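Local coordinates for protein L-amino acid deaminase (Proteus vulgaris, PDB 5I39) that probably acts as a membrane-bound, FAD-dependent oxidoreductase that deaminates L-amino acids, at residues 153-158 and 172-177; 120-125 and 162-167; 64-69 and 206-211; 235-240 and 365-370. All coordinates share one frame; numbering follows the deposited sequence.

Contact 1. Residues 153-158 and 172-177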
# COMPACT_ATOMS: atom_id res chain seq x y z
N THR A 153 -1.74 -17.02 -11.26
CA THR A 153 -2.05 -17.68 -10.00
C THR A 153 -2.62 -19.07 -10.27
O THR A 153 -3.51 -19.23 -11.11
CB THR A 153 -3.04 -16.84 -9.20
OG1 THR A 153 -2.45 -15.56 -8.99
CG2 THR A 153 -3.35 -17.48 -7.86
N ARG A 154 -2.11 -20.06 -9.56
CA ARG A 154 -2.47 -21.45 -9.81
C ARG A 154 -2.13 -22.33 -8.62
O ARG A 154 -1.29 -21.97 -7.78
CB ARG A 154 -1.76 -21.96 -11.07
CG ARG A 154 -0.25 -21.86 -11.03
CD ARG A 154 0.38 -22.11 -12.39
NE ARG A 154 1.79 -21.75 -12.33
CZ ARG A 154 2.77 -22.51 -11.84
NH1 ARG A 154 2.54 -23.76 -11.44
NH2 ARG A 154 4.01 -22.03 -11.79
N ILE A 155 -2.78 -23.48 -8.55
CA ILE A 155 -2.57 -24.44 -7.47
C ILE A 155 -1.35 -25.31 -7.80
O ILE A 155 -1.24 -25.83 -8.91
CB ILE A 155 -3.82 -25.34 -7.28
CG1 ILE A 155 -5.05 -24.50 -6.91
CG2 ILE A 155 -3.57 -26.44 -6.25
CD1 ILE A 155 -5.02 -23.84 -5.54
N ILE A 156 -0.46 -25.47 -6.82
CA ILE A 156 0.73 -26.30 -6.98
C ILE A 156 0.85 -27.39 -5.93
O ILE A 156 0.35 -27.27 -4.81
CB ILE A 156 2.03 -25.45 -7.03
CG1 ILE A 156 2.27 -24.71 -5.70
CG2 ILE A 156 1.97 -24.49 -8.22
CD1 ILE A 156 3.64 -24.05 -5.63
N GLU A 157 1.53 -28.45 -6.35
CA GLU A 157 1.82 -29.64 -5.54
C GLU A 157 3.19 -30.16 -5.95
O GLU A 157 3.75 -29.72 -6.96
CB GLU A 157 0.80 -30.75 -5.80
CG GLU A 157 -0.65 -30.43 -5.48
CD GLU A 157 -1.60 -31.45 -6.08
OE1 GLU A 157 -1.59 -31.61 -7.32
OE2 GLU A 157 -2.34 -32.09 -5.32
N GLY A 158 3.70 -31.14 -5.21
CA GLY A 158 4.91 -31.85 -5.62
C GLY A 158 6.16 -30.99 -5.68
O GLY A 158 6.33 -30.07 -4.88
N TRP A 172 3.97 -30.07 3.79
CA TRP A 172 2.87 -29.35 3.14
C TRP A 172 2.65 -29.97 1.76
O TRP A 172 3.61 -30.24 1.05
CB TRP A 172 3.18 -27.85 3.01
CG TRP A 172 3.53 -27.19 4.31
CD1 TRP A 172 4.77 -26.76 4.70
CD2 TRP A 172 2.65 -26.90 5.40
NE1 TRP A 172 4.70 -26.21 5.97
CE2 TRP A 172 3.41 -26.29 6.41
CE3 TRP A 172 1.28 -27.11 5.61
CZ2 TRP A 172 2.85 -25.87 7.63
CZ3 TRP A 172 0.72 -26.69 6.82
CH2 TRP A 172 1.51 -26.08 7.81
N LYS A 173 1.39 -30.19 1.42
CA LYS A 173 1.01 -30.96 0.22
C LYS A 173 0.46 -30.15 -0.94
O LYS A 173 0.54 -30.59 -2.09
CB LYS A 173 -0.01 -32.03 0.60
CG LYS A 173 0.51 -33.09 1.56
CD LYS A 173 1.54 -34.00 0.90
CE LYS A 173 1.90 -35.17 1.79
NZ LYS A 173 2.83 -36.12 1.13
N ILE A 174 -0.13 -28.99 -0.67
CA ILE A 174 -0.83 -28.23 -1.70
C ILE A 174 -0.86 -26.76 -1.33
O ILE A 174 -0.91 -26.42 -0.15
CB ILE A 174 -2.25 -28.81 -1.93
CG1 ILE A 174 -2.87 -28.26 -3.21
CG2 ILE A 174 -3.16 -28.56 -0.72
CD1 ILE A 174 -4.01 -29.11 -3.73
N ALA A 175 -0.82 -25.89 -2.33
CA ALA A 175 -0.86 -24.45 -2.08
C ALA A 175 -1.34 -23.69 -3.29
O ALA A 175 -1.20 -24.15 -4.42
CB ALA A 175 0.51 -23.94 -1.67
N GLY A 176 -1.88 -22.50 -3.04
CA GLY A 176 -2.12 -21.52 -4.09
C GLY A 176 -0.87 -20.70 -4.30
O GLY A 176 -0.34 -20.12 -3.36
N PHE A 177 -0.41 -20.64 -5.55
CA PHE A 177 0.83 -19.97 -5.92
C PHE A 177 0.52 -18.78 -6.80
O PHE A 177 0.13 -18.95 -7.96
CB PHE A 177 1.73 -20.96 -6.66
CG PHE A 177 3.11 -20.43 -7.04
CD1 PHE A 177 3.83 -19.56 -6.22
CD2 PHE A 177 3.71 -20.87 -8.21
CE1 PHE A 177 5.11 -19.13 -6.58
CE2 PHE A 177 4.98 -20.45 -8.57
CZ PHE A 177 5.68 -19.58 -7.76
O HOH W 1 -1.46 -32.59 -2.73
O HOH W 2 2.63 -32.17 -2.85
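I156 and F177 form the apolar centre of this strand pair. The CD1 methyl of I156 comes to 3.8 Å from F177 CB, while its CG2 methyl touches the same CB and the near ring atom CD2. I156 CG1 stands between the backbone N and the carbonyl carbon (chi1 64°), which swings CD1 across to the neighbouring strand. V122 and L161 close over this face. On the other face, I155 CG2 meets I174 CG1 at 3.6 Å, and both isoleucines lean on helix 128-143 through R135.

The backbones run antiparallel. R154–F177 and I156–A175 are hydrogen-bonded pairs, the straightest bond being I156 N to A175 O (2.8 Å, 170° at the hydrogen). Between them lies the non-hydrogen-bonded pair I155–G176, its CA atoms 4.5 Å apart; here I155 CD1 rests on G176 CA.

Farther out, R154 lies alongside F177. The edge of the ring, at CD2, is set over one face of the guanidinium, and the two planes stand 83° apart. R154 NH2 therefore reaches the ring rim, 3.7 Å from F177 CE2, while its charge is met by salt bridges to E160 and E179.

At the polar end K173 O receives two waters. One also donates to E157 OE2 in the conformer modelled here, and the other accepts from G158 N, bridging the two segments where direct pairing has ceased. Two antiparallel strands linked through helix 158-164 result, with 153-156 laid against 175-178 in the large mixed sheet of this FAD-dependent oxidoreductase.

Contact 2. Residues 120-125 and 162-167. With EDO (1,2-ethanediol), chain I.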
# COMPACT_ATOMS: atom_id res chain seq x y z
N GLY A 120 6.71 -14.07 -6.06
CA GLY A 120 5.95 -15.30 -5.92
C GLY A 120 5.55 -15.56 -4.48
O GLY A 120 6.32 -15.32 -3.55
N ARG A 121 4.33 -16.08 -4.31
CA ARG A 121 3.72 -16.26 -3.00
C ARG A 121 3.00 -17.59 -2.95
O ARG A 121 2.14 -17.86 -3.79
CB ARG A 121 2.74 -15.13 -2.70
CG ARG A 121 1.99 -15.25 -1.39
CD ARG A 121 1.09 -14.04 -1.23
NE ARG A 121 0.40 -13.98 0.06
CZ ARG A 121 -0.72 -14.63 0.37
NH1 ARG A 121 -1.24 -14.48 1.58
NH2 ARG A 121 -1.33 -15.44 -0.50
N VAL A 122 3.33 -18.39 -1.94
CA VAL A 122 2.65 -19.67 -1.73
C VAL A 122 1.82 -19.59 -0.46
O VAL A 122 2.32 -19.24 0.61
CB VAL A 122 3.59 -20.91 -1.71
CG1 VAL A 122 4.15 -21.16 -3.11
CG2 VAL A 122 4.71 -20.79 -0.69
N GLU A 123 0.53 -19.87 -0.60
CA GLU A 123 -0.39 -19.91 0.53
C GLU A 123 -1.02 -21.29 0.61
O GLU A 123 -1.81 -21.68 -0.26
CB GLU A 123 -1.47 -18.84 0.46
CG GLU A 123 -2.39 -18.89 1.68
CD GLU A 123 -3.38 -17.75 1.80
OE1 GLU A 123 -3.25 -16.73 1.09
OE2 GLU A 123 -4.30 -17.88 2.63
N VAL A 124 -0.67 -22.04 1.65
CA VAL A 124 -1.30 -23.33 1.91
C VAL A 124 -2.69 -23.07 2.50
O VAL A 124 -2.81 -22.31 3.45
CB VAL A 124 -0.43 -24.18 2.86
CG1 VAL A 124 -1.16 -25.44 3.31
CG2 VAL A 124 0.89 -24.55 2.19
N PRO A 125 -3.74 -23.70 1.93
CA PRO A 125 -5.09 -23.46 2.45
C PRO A 125 -5.28 -24.00 3.87
O PRO A 125 -4.57 -24.92 4.28
CB PRO A 125 -5.99 -24.21 1.46
CG PRO A 125 -5.12 -25.28 0.91
CD PRO A 125 -3.76 -24.65 0.81
N ASN A 162 7.54 -28.11 -3.17
CA ASN A 162 8.64 -28.48 -2.28
C ASN A 162 9.82 -27.52 -2.39
O ASN A 162 10.47 -27.21 -1.38
CB ASN A 162 9.11 -29.91 -2.58
CG ASN A 162 8.04 -30.95 -2.30
OD1 ASN A 162 7.11 -30.71 -1.52
ND2 ASN A 162 8.16 -32.10 -2.94
N GLN A 163 10.10 -27.04 -3.60
CA GLN A 163 11.18 -26.08 -3.82
C GLN A 163 10.87 -24.74 -3.14
O GLN A 163 11.76 -24.15 -2.52
CB GLN A 163 11.44 -25.90 -5.32
CG GLN A 163 12.51 -24.87 -5.69
CD GLN A 163 13.87 -25.13 -5.05
OE1 GLN A 163 14.26 -26.28 -4.82
NE2 GLN A 163 14.60 -24.06 -4.76
N ARG A 164 9.62 -24.28 -3.23
CA ARG A 164 9.21 -23.03 -2.58
C ARG A 164 9.21 -23.12 -1.05
O ARG A 164 9.39 -22.12 -0.37
CB ARG A 164 7.81 -22.59 -3.02
CG ARG A 164 7.62 -22.35 -4.51
CD ARG A 164 8.48 -21.24 -5.10
NE ARG A 164 8.16 -19.91 -4.58
CZ ARG A 164 8.49 -18.75 -5.16
NH1 ARG A 164 9.16 -18.72 -6.32
NH2 ARG A 164 8.16 -17.61 -4.58
N LEU A 165 9.00 -24.32 -0.52
CA LEU A 165 8.96 -24.55 0.93
C LEU A 165 10.14 -25.39 1.43
O LEU A 165 10.01 -26.14 2.40
CB LEU A 165 7.63 -25.18 1.32
CG LEU A 165 6.38 -24.37 0.96
CD1 LEU A 165 5.13 -25.16 1.30
CD2 LEU A 165 6.36 -23.02 1.67
N ARG A 166 11.29 -25.23 0.78
CA ARG A 166 12.45 -26.04 1.13
C ARG A 166 12.92 -25.74 2.56
O ARG A 166 12.97 -24.58 2.98
CB ARG A 166 13.58 -25.88 0.11
CG ARG A 166 14.21 -24.50 -0.00
CD ARG A 166 15.13 -24.45 -1.21
NE ARG A 166 15.69 -23.12 -1.44
CZ ARG A 166 15.03 -22.09 -2.00
NH1 ARG A 166 13.76 -22.20 -2.38
NH2 ARG A 166 15.66 -20.93 -2.16
N GLY A 167 13.20 -26.80 3.31
CA GLY A 167 13.55 -26.70 4.72
C GLY A 167 12.38 -26.64 5.70
O GLY A 167 12.60 -26.49 6.90
C1 EDO I . -3.58 -20.24 5.91
O1 EDO I . -4.40 -20.51 4.77
C2 EDO I . -2.47 -19.28 5.50
O2 EDO I . -3.01 -18.03 5.04
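R164 NH2 hydrogen-bonds to Q119 O in the conformer given and lies 3.1 Å from G120 O, which meets the guanidinium at its edge, near the plane. G120 has no side chain at the very spot where this nitrogen settles. On the far side of the strand E123 OE1 is gripped end-on by both terminal nitrogens of R121. NH2, 2.8 Å from E123 OE1, meets the anti lone pair of that oxygen, whereas NH1 arrives from above the carboxylate plane. The other carboxylate oxygen, E123 OE2, accepts from O2 of an ethanediol at 2.7 Å; this molecule, probably from the crystallisation liquor, also donates through O1 to V124 O.

V122 carries the apolar part of the contact. Its two methyls divide the work: CG1 is crossed by the R164 stem, with R164 CG 3.9 Å away, and CG2 slides past L165 CD2 at 3.6 Å. R164 is bent twice, at chi2 (-62°) and chi3 (-65°), a fold that lays its CB and CG against V122 CG1 before the guanidinium turns toward the backbone at 119-120. F177 also packs on both V122 and R164. L165, the first residue beyond helix 158-164, sends CD1 to the fringe of V124.

Strand 117-123 thus sorts its chemistry by face. V122 is buried against the helix end and the aliphatic part of an arginine, while the R121–E123 salt bridge turns away from it, R121 NE hydrogen-bonding to OE1 of Q82, an FAD-binding residue; the arginine and glutamate probably largely neutralise each other.

Contact 3. Residues 64-69 and 206-211. With FAD (flavin-adenine dinucleotide), chain B.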
# COMPACT_ATOMS: atom_id res chain seq x y z
N VAL A 64 1.19 20.76 -5.32
CA VAL A 64 1.78 20.91 -4.01
C VAL A 64 1.14 19.88 -3.08
O VAL A 64 -0.08 19.76 -3.04
CB VAL A 64 1.57 22.33 -3.45
CG1 VAL A 64 1.89 22.41 -1.96
CG2 VAL A 64 2.44 23.32 -4.21
N ILE A 65 1.97 19.14 -2.35
CA ILE A 65 1.50 18.27 -1.28
C ILE A 65 1.79 18.97 0.04
O ILE A 65 2.90 19.48 0.25
CB ILE A 65 2.19 16.89 -1.26
CG1 ILE A 65 2.06 16.19 -2.62
CG2 ILE A 65 1.60 16.02 -0.14
CD1 ILE A 65 2.71 14.83 -2.70
N VAL A 66 0.80 18.98 0.93
CA VAL A 66 1.01 19.42 2.31
C VAL A 66 0.91 18.19 3.22
O VAL A 66 -0.00 17.37 3.08
CB VAL A 66 0.07 20.58 2.73
CG1 VAL A 66 0.39 21.81 1.90
CG2 VAL A 66 -1.40 20.21 2.61
N GLU A 67 1.88 18.07 4.12
CA GLU A 67 2.05 16.90 4.98
C GLU A 67 2.27 17.39 6.40
O GLU A 67 3.20 18.16 6.67
CB GLU A 67 3.25 16.07 4.48
CG GLU A 67 3.78 15.02 5.45
CD GLU A 67 2.73 14.04 5.90
OE1 GLU A 67 2.17 13.32 5.04
OE2 GLU A 67 2.47 13.97 7.13
N LYS A 68 1.42 16.95 7.32
CA LYS A 68 1.43 17.44 8.70
C LYS A 68 2.67 17.00 9.48
O LYS A 68 3.10 17.70 10.39
CB LYS A 68 0.14 17.02 9.45
CG LYS A 68 0.01 15.53 9.71
CD LYS A 68 -1.24 15.20 10.52
CE LYS A 68 -1.44 13.70 10.69
NZ LYS A 68 -0.26 12.99 11.27
N GLY A 69 3.23 15.84 9.13
CA GLY A 69 4.44 15.33 9.76
C GLY A 69 5.55 15.21 8.74
O GLY A 69 5.81 16.14 7.98
N THR A 206 6.45 19.66 4.53
CA THR A 206 6.31 18.87 5.75
C THR A 206 6.08 19.78 6.95
O THR A 206 6.26 21.00 6.86
CB THR A 206 7.56 18.00 5.96
OG1 THR A 206 8.73 18.83 5.93
CG2 THR A 206 7.66 16.96 4.87
N GLN A 207 5.68 19.19 8.07
CA GLN A 207 5.28 19.95 9.26
C GLN A 207 4.27 21.05 8.89
O GLN A 207 4.36 22.19 9.35
CB GLN A 207 6.50 20.55 9.98
CG GLN A 207 7.48 19.52 10.51
CD GLN A 207 8.36 18.90 9.44
OE1 GLN A 207 8.89 19.61 8.58
NE2 GLN A 207 8.53 17.58 9.48
N CYS A 208 3.32 20.68 8.03
CA CYS A 208 2.40 21.63 7.40
C CYS A 208 1.04 20.97 7.22
O CYS A 208 0.73 20.41 6.17
CB CYS A 208 2.98 22.07 6.05
SG CYS A 208 2.02 23.34 5.19
N ALA A 209 0.23 21.03 8.27
CA ALA A 209 -1.09 20.41 8.28
C ALA A 209 -2.10 21.26 7.53
O ALA A 209 -2.18 22.47 7.73
CB ALA A 209 -1.57 20.21 9.70
N ALA A 210 -2.88 20.62 6.66
CA ALA A 210 -4.06 21.24 6.08
C ALA A 210 -5.15 21.27 7.15
O ALA A 210 -5.48 20.24 7.74
CB ALA A 210 -4.54 20.46 4.87
N ARG A 211 -5.67 22.46 7.41
CA ARG A 211 -6.73 22.68 8.41
C ARG A 211 -8.12 22.72 7.80
O ARG A 211 -9.09 22.34 8.46
CB ARG A 211 -6.47 23.98 9.18
CG ARG A 211 -5.15 24.06 9.92
CD ARG A 211 -4.98 22.90 10.88
NE ARG A 211 -3.91 23.10 11.85
CZ ARG A 211 -3.35 22.14 12.58
NH1 ARG A 211 -3.73 20.87 12.45
NH2 ARG A 211 -2.38 22.45 13.44
PA FAD B . -0.41 7.21 4.88
O1A FAD B . -0.73 7.00 6.36
O2A FAD B . 0.89 6.56 4.43
O5B FAD B . -0.26 8.75 4.52
C5B FAD B . -1.25 9.72 4.84
C4B FAD B . -0.49 10.98 5.20
O4B FAD B . -1.43 12.06 5.37
C3B FAD B . 0.27 10.84 6.52
O3B FAD B . 1.67 11.00 6.29
C2B FAD B . -0.36 11.93 7.39
O2B FAD B . 0.57 12.53 8.32
C1B FAD B . -0.90 12.91 6.36
N9A FAD B . -2.01 13.76 6.82
C8A FAD B . -3.12 13.37 7.40
N7A FAD B . -3.96 14.40 7.63
C5A FAD B . -3.32 15.47 7.17
C6A FAD B . -3.61 16.90 7.09
N6A FAD B . -4.77 17.39 7.57
N1A FAD B . -2.70 17.71 6.52
C2A FAD B . -1.55 17.23 6.02
N3A FAD B . -1.20 15.94 6.07
C4A FAD B . -2.05 15.06 6.62
N1 FAD B . -0.61 -2.58 1.66
C2 FAD B . -0.16 -3.42 0.72
O2 FAD B . -0.43 -3.18 -0.47
N3 FAD B . 0.57 -4.52 1.06
C4 FAD B . 0.87 -4.86 2.31
O4 FAD B . 1.55 -5.85 2.55
C4X FAD B . 0.39 -4.00 3.41
N5 FAD B . 0.59 -4.28 4.72
C5X FAD B . 0.29 -3.37 5.65
C6 FAD B . 0.68 -3.54 6.98
C7 FAD B . 0.42 -2.57 7.95
C7M FAD B . 0.90 -2.75 9.37
C8 FAD B . -0.29 -1.34 7.58
C8M FAD B . -0.56 -0.25 8.58
C9 FAD B . -0.71 -1.19 6.25
C9A FAD B . -0.45 -2.15 5.28
N10 FAD B . -0.86 -1.99 3.96
C10 FAD B . -0.37 -2.82 2.96
C1' FAD B . -1.66 -0.85 3.55
C2' FAD B . -0.87 0.31 3.06
O2' FAD B . 0.28 0.47 3.90
C3' FAD B . -1.78 1.53 3.11
O3' FAD B . -3.05 1.27 2.46
C4' FAD B . -1.18 2.75 2.45
O4' FAD B . 0.15 2.98 2.96
C5' FAD B . -2.05 3.96 2.73
O5' FAD B . -1.39 5.08 2.13
P FAD B . -1.95 6.57 2.45
O1P FAD B . -1.11 7.52 1.64
O2P FAD B . -3.45 6.58 2.32
O3P FAD B . -1.69 6.72 4.04
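E67 and C208 meet through their backbones just beyond the second strand of the Rossmann-type FAD-binding fold, and both segments hold the adenosine of the cofactor. As is usual in this fold, an acidic residue after that strand takes the ribose: FAD O3B donates to E67 OE1 and FAD O2B to E67 OE2, both at 2.7 Å. K68 NZ adds a bond to O2B. The alkyl chain of K68 runs over one face of the adenine on its way, CG lying 3.7 Å from FAD C4A, and its ammonium end also makes a cation-pi contact with W242. From the other segment A210 reads the adenine with its backbone, N donating to FAD N1A and O accepting from FAD N6A, each at 2.9 Å.

A second shell fixes these groups. The carboxylate of E67 is steadied by two amides: G69 N donates to OE2 on its anti lone pair, and A45 N reaches OE1. E67 is bent at chi2 (56°), which turns the carboxylate away from residues 206-211 and toward the ribose.

The segments are joined to each other by C208 N to E67 O, whose donor stands above the carbonyl plane, and by the straighter Q207 N to G69 O (3.1 Å, 172° at the hydrogen). Side chains fill in beside these bonds. V66 spreads its methyls, CG2 to A210 CB and CG1 to C208 SG, and K68 CB abuts A209 CB at 3.6 Å. At the outer turn, T206 OG1 donates to Q207 OE1 over 2.8 Å.

Contact 4. Residues 235-240 and 365-370. With FAD (flavin-adenine dinucleotide), chain B.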
# COMPACT_ATOMS: atom_id res chain seq x y z
N VAL A 235 -8.43 19.75 -5.16
CA VAL A 235 -7.90 19.19 -3.92
C VAL A 235 -8.04 17.67 -3.92
O VAL A 235 -9.10 17.14 -4.26
CB VAL A 235 -8.60 19.78 -2.68
CG1 VAL A 235 -8.03 19.20 -1.39
CG2 VAL A 235 -8.47 21.30 -2.66
N VAL A 236 -6.97 16.98 -3.54
CA VAL A 236 -6.99 15.54 -3.31
C VAL A 236 -6.77 15.32 -1.81
O VAL A 236 -5.76 15.74 -1.26
CB VAL A 236 -5.88 14.81 -4.08
CG1 VAL A 236 -5.87 13.32 -3.74
CG2 VAL A 236 -6.05 15.02 -5.58
N VAL A 237 -7.72 14.64 -1.18
CA VAL A 237 -7.58 14.25 0.22
C VAL A 237 -7.04 12.83 0.26
O VAL A 237 -7.74 11.88 -0.09
CB VAL A 237 -8.91 14.38 0.98
CG1 VAL A 237 -8.77 13.89 2.42
CG2 VAL A 237 -9.36 15.84 0.97
N ALA A 238 -5.79 12.71 0.70
CA ALA A 238 -5.10 11.42 0.82
C ALA A 238 -4.45 11.36 2.20
O ALA A 238 -3.26 11.11 2.35
CB ALA A 238 -4.07 11.25 -0.29
N GLY A 239 -5.27 11.59 3.22
CA GLY A 239 -4.80 11.73 4.60
C GLY A 239 -4.66 10.45 5.39
O GLY A 239 -4.52 10.51 6.61
N GLY A 240 -4.69 9.29 4.74
CA GLY A 240 -4.60 8.03 5.46
C GLY A 240 -5.71 7.91 6.47
O GLY A 240 -6.86 8.27 6.19
N PRO A 365 -17.36 20.23 -5.23
CA PRO A 365 -16.82 20.12 -6.59
C PRO A 365 -15.35 20.55 -6.63
O PRO A 365 -14.98 21.56 -6.02
CB PRO A 365 -17.70 21.08 -7.39
CG PRO A 365 -19.00 21.07 -6.67
CD PRO A 365 -18.65 20.95 -5.21
N GLY A 366 -14.52 19.77 -7.31
CA GLY A 366 -13.07 19.99 -7.34
C GLY A 366 -12.28 19.27 -6.25
O GLY A 366 -11.06 19.39 -6.21
N LEU A 367 -12.97 18.54 -5.37
CA LEU A 367 -12.32 17.77 -4.32
C LEU A 367 -12.56 16.28 -4.54
O LEU A 367 -13.69 15.86 -4.79
CB LEU A 367 -12.84 18.18 -2.93
CG LEU A 367 -12.09 17.55 -1.74
CD1 LEU A 367 -11.96 18.54 -0.59
CD2 LEU A 367 -12.74 16.27 -1.26
N VAL A 368 -11.50 15.50 -4.44
CA VAL A 368 -11.60 14.05 -4.49
C VAL A 368 -10.88 13.45 -3.29
O VAL A 368 -10.01 14.09 -2.68
CB VAL A 368 -11.05 13.46 -5.81
CG1 VAL A 368 -11.90 13.94 -6.99
CG2 VAL A 368 -9.59 13.84 -6.03
N ILE A 369 -11.26 12.21 -2.98
CA ILE A 369 -10.72 11.44 -1.85
C ILE A 369 -10.07 10.18 -2.40
O ILE A 369 -10.65 9.52 -3.27
CB ILE A 369 -11.84 11.01 -0.87
CG1 ILE A 369 -12.45 12.23 -0.16
CG2 ILE A 369 -11.32 10.01 0.17
CD1 ILE A 369 -13.76 11.93 0.56
N ASN A 370 -8.89 9.83 -1.89
CA ASN A 370 -8.22 8.57 -2.22
C ASN A 370 -7.69 8.01 -0.91
O ASN A 370 -6.63 8.43 -0.44
CB ASN A 370 -7.09 8.80 -3.22
CG ASN A 370 -6.42 7.51 -3.68
OD1 ASN A 370 -6.86 6.41 -3.34
ND2 ASN A 370 -5.35 7.64 -4.45
PA FAD B . -0.41 7.21 4.88
O1A FAD B . -0.73 7.00 6.36
O2A FAD B . 0.89 6.56 4.43
O5B FAD B . -0.26 8.75 4.52
C5B FAD B . -1.25 9.72 4.84
C4B FAD B . -0.49 10.98 5.20
O4B FAD B . -1.43 12.06 5.37
C3B FAD B . 0.27 10.84 6.52
O3B FAD B . 1.67 11.00 6.29
C2B FAD B . -0.36 11.93 7.39
O2B FAD B . 0.57 12.53 8.32
C1B FAD B . -0.90 12.91 6.36
N9A FAD B . -2.01 13.76 6.82
C8A FAD B . -3.12 13.37 7.40
N7A FAD B . -3.96 14.40 7.63
C5A FAD B . -3.32 15.47 7.17
C6A FAD B . -3.61 16.90 7.09
N6A FAD B . -4.77 17.39 7.57
N1A FAD B . -2.70 17.71 6.52
C2A FAD B . -1.55 17.23 6.02
N3A FAD B . -1.20 15.94 6.07
C4A FAD B . -2.05 15.06 6.62
N1 FAD B . -0.61 -2.58 1.66
C2 FAD B . -0.16 -3.42 0.72
O2 FAD B . -0.43 -3.18 -0.47
N3 FAD B . 0.57 -4.52 1.06
C4 FAD B . 0.87 -4.86 2.31
O4 FAD B . 1.55 -5.85 2.55
C4X FAD B . 0.39 -4.00 3.41
N5 FAD B . 0.59 -4.28 4.72
C5X FAD B . 0.29 -3.37 5.65
C6 FAD B . 0.68 -3.54 6.98
C7 FAD B . 0.42 -2.57 7.95
C7M FAD B . 0.90 -2.75 9.37
C8 FAD B . -0.29 -1.34 7.58
C8M FAD B . -0.56 -0.25 8.58
C9 FAD B . -0.71 -1.19 6.25
C9A FAD B . -0.45 -2.15 5.28
N10 FAD B . -0.86 -1.99 3.96
C10 FAD B . -0.37 -2.82 2.96
C1' FAD B . -1.66 -0.85 3.55
C2' FAD B . -0.87 0.31 3.06
O2' FAD B . 0.28 0.47 3.90
C3' FAD B . -1.78 1.53 3.11
O3' FAD B . -3.05 1.27 2.46
C4' FAD B . -1.18 2.75 2.45
O4' FAD B . 0.15 2.98 2.96
C5' FAD B . -2.05 3.96 2.73
O5' FAD B . -1.39 5.08 2.13
P FAD B . -1.95 6.57 2.45
O1P FAD B . -1.11 7.52 1.64
O2P FAD B . -3.45 6.58 2.32
O3P FAD B . -1.69 6.72 4.04
O HOH W 3 -5.38 8.34 2.06
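Strands 235-237 and 367-370 run parallel, their axes 4.7 Å apart and 26° off exact alignment. The ladder alternates: V235 N donates to G366 O, V368 N to V235 O, V237 N to V368 O and N370 N to V237 O. The third is the straightest, V237 N lying 2.8 Å from V368 O with 174° at the hydrogen. V235 and V237 spend their N-H and C=O groups here, whereas V236 bonds to V41 and V43 of strand 40-43.

On one face V236 CG2 meets V368 CG2 at 3.8 Å, the two valines crossing beneath T387 of helix 376-392. On the opposite face L367 spans two valines: its CD1 is 4.1 Å from both V235 CG1 and V237 CG2. CG of L367 is anti to the backbone N (chi1 -173°), which carries the methyls across to them. M247 of helix 243-248 touches both V237 and I369.

Beyond the strands a water accepts from G240 N and donates to N370 O and FAD O2P, 2.6 Å from the phosphate oxygen. The apolar strands thus end in polar backbone groups, which this water links to one phosphate oxygen of FAD.

How the contacts relate
The four contacts form two pairs on opposite sides of the chain's centre. Contacts 1 and 2, with centres 7 Å apart, touch directly: G176 O and E123 N are probably hydrogen-bonded at 2.9 Å, joining strands 175-178 and 117-123 in one sheet, and helix 158-164 serves both. Contacts 3 and 4, about 14 Å apart between centres, both reach the six-stranded sheet, through strand 63-66 and strands 235-237 and 367-371. They serve successive parts of FAD, adenosine at 64-69 with 206-211 and the pyrophosphate, by way of a water, at 235-240 with 365-370. The centres of contacts 1 and 3 lie about 46 Å apart. The side chain of R121 in contact 2 is nevertheless about 9 Å from FAD.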